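Local structure of hypothetical protein PH1109 (Pyrococcus horikoshii, 2D59) at residues A[24-29]-A[79-84]; A[105-110]-A[127-132]. The protein is of unknown function but has the Rossmann-like fold of the CoA-binding domain family, with helices on both faces of a parallel sheet. All coordinates share one frame; numbering follows the deposited sequence.

Contacts 1 and 2 belong to one parallel sheet and follow each other along the chain, with centres about 10 Å apart. Contact 1 pairs strand 24-28 with strand 80-83 close to the middle of the protein, whereas contact 2 pairs strand 104-107 with 126-129, the outermost strand on that side within this chain. Strands 80-83 and 104-107 are themselves neighbours, so the two pairings meet directly. Val81 O lies 2.8 Å from Trp106 N, a probable backbone hydrogen bond. At the side-chain level Asp82 OD1 is 2.7 Å from Gln108 NE2, joining the acid of contact 1 to the amide of contact 2.

Contact 1 of 2, residues A[24-29]-A[79-84]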
# COMPACT_ATOMS: atom_id res chain seq x y z
N LYS A 24 6.03 7.56 2.96
CA LYS A 24 4.66 7.95 3.31
C LYS A 24 3.69 6.93 2.73
O LYS A 24 3.36 6.96 1.54
CB LYS A 24 4.35 9.34 2.75
CG LYS A 24 5.42 10.38 3.02
CD LYS A 24 5.55 10.70 4.50
CE LYS A 24 4.35 11.49 5.00
NZ LYS A 24 4.52 11.90 6.42
N ILE A 25 3.22 6.02 3.59
CA ILE A 25 2.31 4.96 3.15
C ILE A 25 0.89 5.06 3.68
O ILE A 25 0.67 5.22 4.88
CB ILE A 25 2.82 3.56 3.58
CG1 ILE A 25 4.32 3.43 3.34
CG2 ILE A 25 2.07 2.47 2.80
CD1 ILE A 25 5.12 3.97 4.48
N ALA A 26 -0.08 4.94 2.77
CA ALA A 26 -1.48 4.92 3.14
C ALA A 26 -1.80 3.43 3.02
O ALA A 26 -1.74 2.86 1.93
CB ALA A 26 -2.31 5.73 2.15
N LEU A 27 -2.12 2.80 4.14
CA LEU A 27 -2.40 1.37 4.12
C LEU A 27 -3.90 1.12 4.20
O LEU A 27 -4.51 1.22 5.26
CB LEU A 27 -1.66 0.69 5.28
CG LEU A 27 -1.50 -0.83 5.21
CD1 LEU A 27 -0.13 -1.23 5.77
CD2 LEU A 27 -2.62 -1.50 5.98
N VAL A 28 -4.47 0.80 3.04
CA VAL A 28 -5.91 0.56 2.89
C VAL A 28 -6.30 -0.86 3.29
O VAL A 28 -5.68 -1.84 2.85
CB VAL A 28 -6.35 0.81 1.44
CG1 VAL A 28 -7.85 0.64 1.30
CG2 VAL A 28 -5.92 2.21 1.01
N GLY A 29 -7.34 -0.97 4.10
CA GLY A 29 -7.78 -2.27 4.56
C GLY A 29 -7.14 -2.59 5.90
O GLY A 29 -7.14 -3.74 6.33
N GLU A 79 2.57 8.90 -0.54
CA GLU A 79 3.33 8.53 -1.73
C GLU A 79 2.94 7.15 -2.24
O GLU A 79 2.81 6.93 -3.44
CB GLU A 79 4.82 8.58 -1.42
CG GLU A 79 5.26 9.93 -0.85
CD GLU A 79 6.67 9.91 -0.29
OE1 GLU A 79 6.97 9.01 0.52
OE2 GLU A 79 7.46 10.80 -0.65
N VAL A 80 2.73 6.21 -1.31
CA VAL A 80 2.36 4.85 -1.67
C VAL A 80 1.02 4.43 -1.07
O VAL A 80 0.79 4.59 0.13
CB VAL A 80 3.43 3.82 -1.20
CG1 VAL A 80 3.02 2.41 -1.62
CG2 VAL A 80 4.79 4.17 -1.77
N VAL A 81 0.14 3.91 -1.91
CA VAL A 81 -1.15 3.42 -1.45
C VAL A 81 -1.06 1.90 -1.49
O VAL A 81 -1.11 1.28 -2.56
CB VAL A 81 -2.30 3.92 -2.34
CG1 VAL A 81 -3.62 3.35 -1.84
CG2 VAL A 81 -2.35 5.44 -2.32
N ASP A 82 -0.92 1.31 -0.31
CA ASP A 82 -0.78 -0.13 -0.13
C ASP A 82 -2.15 -0.77 0.08
O ASP A 82 -2.74 -0.62 1.14
CB ASP A 82 0.14 -0.36 1.07
CG ASP A 82 0.63 -1.78 1.18
OD1 ASP A 82 0.69 -2.48 0.15
OD2 ASP A 82 0.99 -2.17 2.31
N LEU A 83 -2.62 -1.49 -0.93
CA LEU A 83 -3.95 -2.11 -0.89
C LEU A 83 -4.08 -3.54 -0.37
O LEU A 83 -3.43 -4.46 -0.85
CB LEU A 83 -4.58 -2.06 -2.28
CG LEU A 83 -4.70 -0.71 -2.99
CD1 LEU A 83 -5.02 -0.94 -4.45
CD2 LEU A 83 -5.77 0.14 -2.32
N PHE A 84 -4.98 -3.72 0.60
CA PHE A 84 -5.24 -5.03 1.18
C PHE A 84 -6.69 -5.45 0.95
O PHE A 84 -7.13 -6.49 1.45
CB PHE A 84 -4.92 -5.02 2.68
CG PHE A 84 -3.45 -5.08 2.98
CD1 PHE A 84 -2.80 -6.31 3.07
CD2 PHE A 84 -2.72 -3.91 3.16
CE1 PHE A 84 -1.43 -6.37 3.34
CE2 PHE A 84 -1.35 -3.96 3.42
CZ PHE A 84 -0.71 -5.19 3.51
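Val28 and Leu83, paired on neighbouring strands, carry one face of a parallel pairing at the centre of a Rossmann-like sheet. With CG1 anti to the backbone N (chi1 -177°), Val28 turns its other methyl across the pair. That methyl, CG2, fills the dip between Val81 CG1, 3.8 Å from it, and Leu83 CD2, with Ala26 adding its small methyl to the same face and helix 87-100 closing over it.

The reverse face carries Ile25, Leu27, Val80 and Asp82. Here Ile25 CG2 lies alongside Asp82 CB at 3.8 Å, both side chains pointing the same way. Leu27 is a broader knob: its CG approaches Phe84 CE2 to 3.6 Å, CD2 follows the same side of the ring, and CD1 lies beside Asp82 OD2. The other carboxylate oxygen, Asp82 OD1, is hydrogen-bonded to Gln108 NE2, just past the neighbouring strand 104-107. Helix 37-47 packs over Leu27 and Phe84. The Phe84 ring also meets the backbone edge-on, with Val28 O in its plane and 3.6 Å from CD2, while Phe84 N donates a hydrogen bond to that same oxygen.

Between the faces the backbone bonds run from one strand to the other and back, the shortest including Ala26 N to Val80 O at 2.8 Å. At the opening end Lys24 O accepts from both Val80 N and Glu79 N. Beside it Glu79 reaches back across Lys24, whose NZ turns off to Asp51 and Tyr53, and Glu79 OE1 takes Lys24 N at 3.0 Å on the anti side of the carboxylate, 26° out of its plane.

Contact 2 of 2, residues A[105-110]-A[127-132]; sequences VWFQYN and IVANRC
Trp106 offers one face of its indole to Val128, whose CG1 stands 3.4 Å from the centroid of the six-membered ring and almost on its normal, a close CH-pi contact. At the ring's edge, NE1 donates to Arg131 O at 2.9 Å; the oxygen lies near the indole plane, yet the donor comes from above the carbonyl plane, 72° out of it. Phe107 meets Val128 O with its edge, while its CB lies 4.1 Å from Ala129 CB. Over one face of Tyr109 passes the backbone of Arg131, offset toward the rim, and at the edge stands the Asn130 amide, its plane 88° from the ring's.

These groups finish a beta-alpha-beta unit, in which helix 114-122 leads from strand 104-107 to 126-129. Strand pairing supplies Val128 N to Val105 O and Phe107 N to Val128 O, followed by the more bent bond from Asn130 N to Phe107 O at 2.9 Å, where the strands end.

Beyond that point waters bridge the chains, alongside direct contacts such as Gln108 CA to Arg131 O. Asn130 OD1 accepts from two waters, which link it to Gln108 O and Asn110 N, and its ND2 donates to Arg5 O, fixing how the amide is turned; a further water joins Tyr109 OH to Cys132 N. The chemistry thus passes from a largely buried strand pair, with Trp106 packed on Val128, to a turn bridged partly by water.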
# COMPACT_ATOMS: atom_id res chain seq x y z
N VAL A 105 0.90 2.80 -6.52
CA VAL A 105 -0.26 2.03 -6.09
C VAL A 105 0.33 0.63 -5.93
O VAL A 105 0.91 0.09 -6.87
CB VAL A 105 -1.38 2.00 -7.14
CG1 VAL A 105 -2.54 1.14 -6.64
CG2 VAL A 105 -1.86 3.41 -7.43
N TRP A 106 0.21 0.07 -4.74
CA TRP A 106 0.76 -1.24 -4.46
C TRP A 106 -0.33 -2.26 -4.17
O TRP A 106 -0.99 -2.19 -3.13
CB TRP A 106 1.72 -1.14 -3.27
CG TRP A 106 2.53 -2.38 -3.01
CD1 TRP A 106 2.04 -3.64 -2.79
CD2 TRP A 106 3.96 -2.48 -2.93
NE1 TRP A 106 3.08 -4.51 -2.56
CE2 TRP A 106 4.26 -3.83 -2.63
CE3 TRP A 106 5.00 -1.56 -3.05
CZ2 TRP A 106 5.58 -4.28 -2.48
CZ3 TRP A 106 6.31 -2.01 -2.90
CH2 TRP A 106 6.59 -3.36 -2.61
N PHE A 107 -0.54 -3.19 -5.11
CA PHE A 107 -1.54 -4.24 -4.96
C PHE A 107 -0.94 -5.43 -4.23
O PHE A 107 -0.06 -6.11 -4.76
CB PHE A 107 -2.04 -4.69 -6.33
CG PHE A 107 -2.90 -3.68 -7.04
CD1 PHE A 107 -4.28 -3.67 -6.86
CD2 PHE A 107 -2.33 -2.75 -7.91
CE1 PHE A 107 -5.08 -2.75 -7.53
CE2 PHE A 107 -3.13 -1.82 -8.58
CZ PHE A 107 -4.51 -1.82 -8.40
N GLN A 108 -1.40 -5.68 -3.01
CA GLN A 108 -0.91 -6.81 -2.23
C GLN A 108 -1.50 -8.09 -2.85
O GLN A 108 -2.32 -8.02 -3.76
CB GLN A 108 -1.34 -6.68 -0.77
CG GLN A 108 -0.68 -5.53 -0.01
CD GLN A 108 0.67 -5.91 0.58
OE1 GLN A 108 0.85 -7.02 1.07
NE2 GLN A 108 1.60 -4.97 0.56
N TYR A 109 -1.08 -9.24 -2.35
CA TYR A 109 -1.57 -10.51 -2.87
C TYR A 109 -3.09 -10.62 -2.93
O TYR A 109 -3.79 -10.23 -1.99
CB TYR A 109 -1.00 -11.67 -2.04
CG TYR A 109 0.50 -11.80 -2.12
CD1 TYR A 109 1.14 -11.91 -3.35
CD2 TYR A 109 1.29 -11.82 -0.97
CE1 TYR A 109 2.53 -12.04 -3.44
CE2 TYR A 109 2.68 -11.95 -1.04
CZ TYR A 109 3.29 -12.06 -2.28
OH TYR A 109 4.65 -12.21 -2.38
N ASN A 110 -3.59 -11.14 -4.05
CA ASN A 110 -5.02 -11.35 -4.27
C ASN A 110 -5.89 -10.09 -4.17
O ASN A 110 -7.01 -10.15 -3.67
CB ASN A 110 -5.55 -12.40 -3.28
CG ASN A 110 -4.79 -13.71 -3.37
OD1 ASN A 110 -3.59 -13.77 -3.09
ND2 ASN A 110 -5.49 -14.77 -3.75
N ILE A 127 2.93 1.24 -10.76
CA ILE A 127 2.19 0.09 -10.29
C ILE A 127 3.05 -1.08 -9.81
O ILE A 127 3.91 -1.58 -10.55
CB ILE A 127 1.23 -0.42 -11.39
CG1 ILE A 127 0.31 0.71 -11.82
CG2 ILE A 127 0.41 -1.61 -10.88
CD1 ILE A 127 -0.52 0.40 -13.04
N VAL A 128 2.83 -1.49 -8.57
CA VAL A 128 3.52 -2.65 -8.01
C VAL A 128 2.35 -3.60 -7.81
O VAL A 128 1.32 -3.20 -7.26
CB VAL A 128 4.20 -2.33 -6.66
CG1 VAL A 128 4.83 -3.60 -6.09
CG2 VAL A 128 5.27 -1.26 -6.86
N ALA A 129 2.48 -4.83 -8.27
CA ALA A 129 1.36 -5.75 -8.14
C ALA A 129 1.72 -7.19 -7.82
O ALA A 129 2.67 -7.77 -8.37
CB ALA A 129 0.50 -5.70 -9.40
N ASN A 130 0.92 -7.76 -6.92
CA ASN A 130 1.08 -9.13 -6.46
C ASN A 130 2.43 -9.35 -5.78
O ASN A 130 3.17 -10.28 -6.09
CB ASN A 130 0.90 -10.12 -7.61
CG ASN A 130 0.32 -11.44 -7.14
OD1 ASN A 130 -0.65 -11.45 -6.39
ND2 ASN A 130 0.91 -12.54 -7.59
N ARG A 131 2.73 -8.44 -4.85
CA ARG A 131 3.93 -8.48 -4.03
C ARG A 131 3.47 -7.98 -2.67
O ARG A 131 2.41 -7.37 -2.56
CB ARG A 131 5.01 -7.52 -4.55
CG ARG A 131 5.48 -7.74 -5.98
CD ARG A 131 6.69 -6.84 -6.23
NE ARG A 131 7.04 -6.71 -7.64
CZ ARG A 131 8.16 -7.18 -8.17
NH1 ARG A 131 9.05 -7.82 -7.42
NH2 ARG A 131 8.41 -6.99 -9.46
N CYS A 132 4.27 -8.23 -1.64
CA CYS A 132 3.95 -7.76 -0.30
C CYS A 132 5.03 -6.79 0.13
O CYS A 132 6.22 -7.08 0.00
CB CYS A 132 3.90 -8.95 0.67
SG CYS A 132 3.71 -8.46 2.39
O HOH W 1 -2.75 -9.14 -6.67
O HOH W 2 6.39 -9.94 -2.13
O HOH W 3 5.50 -11.64 -5.67
O HOH W 4 -3.05 -12.82 -6.26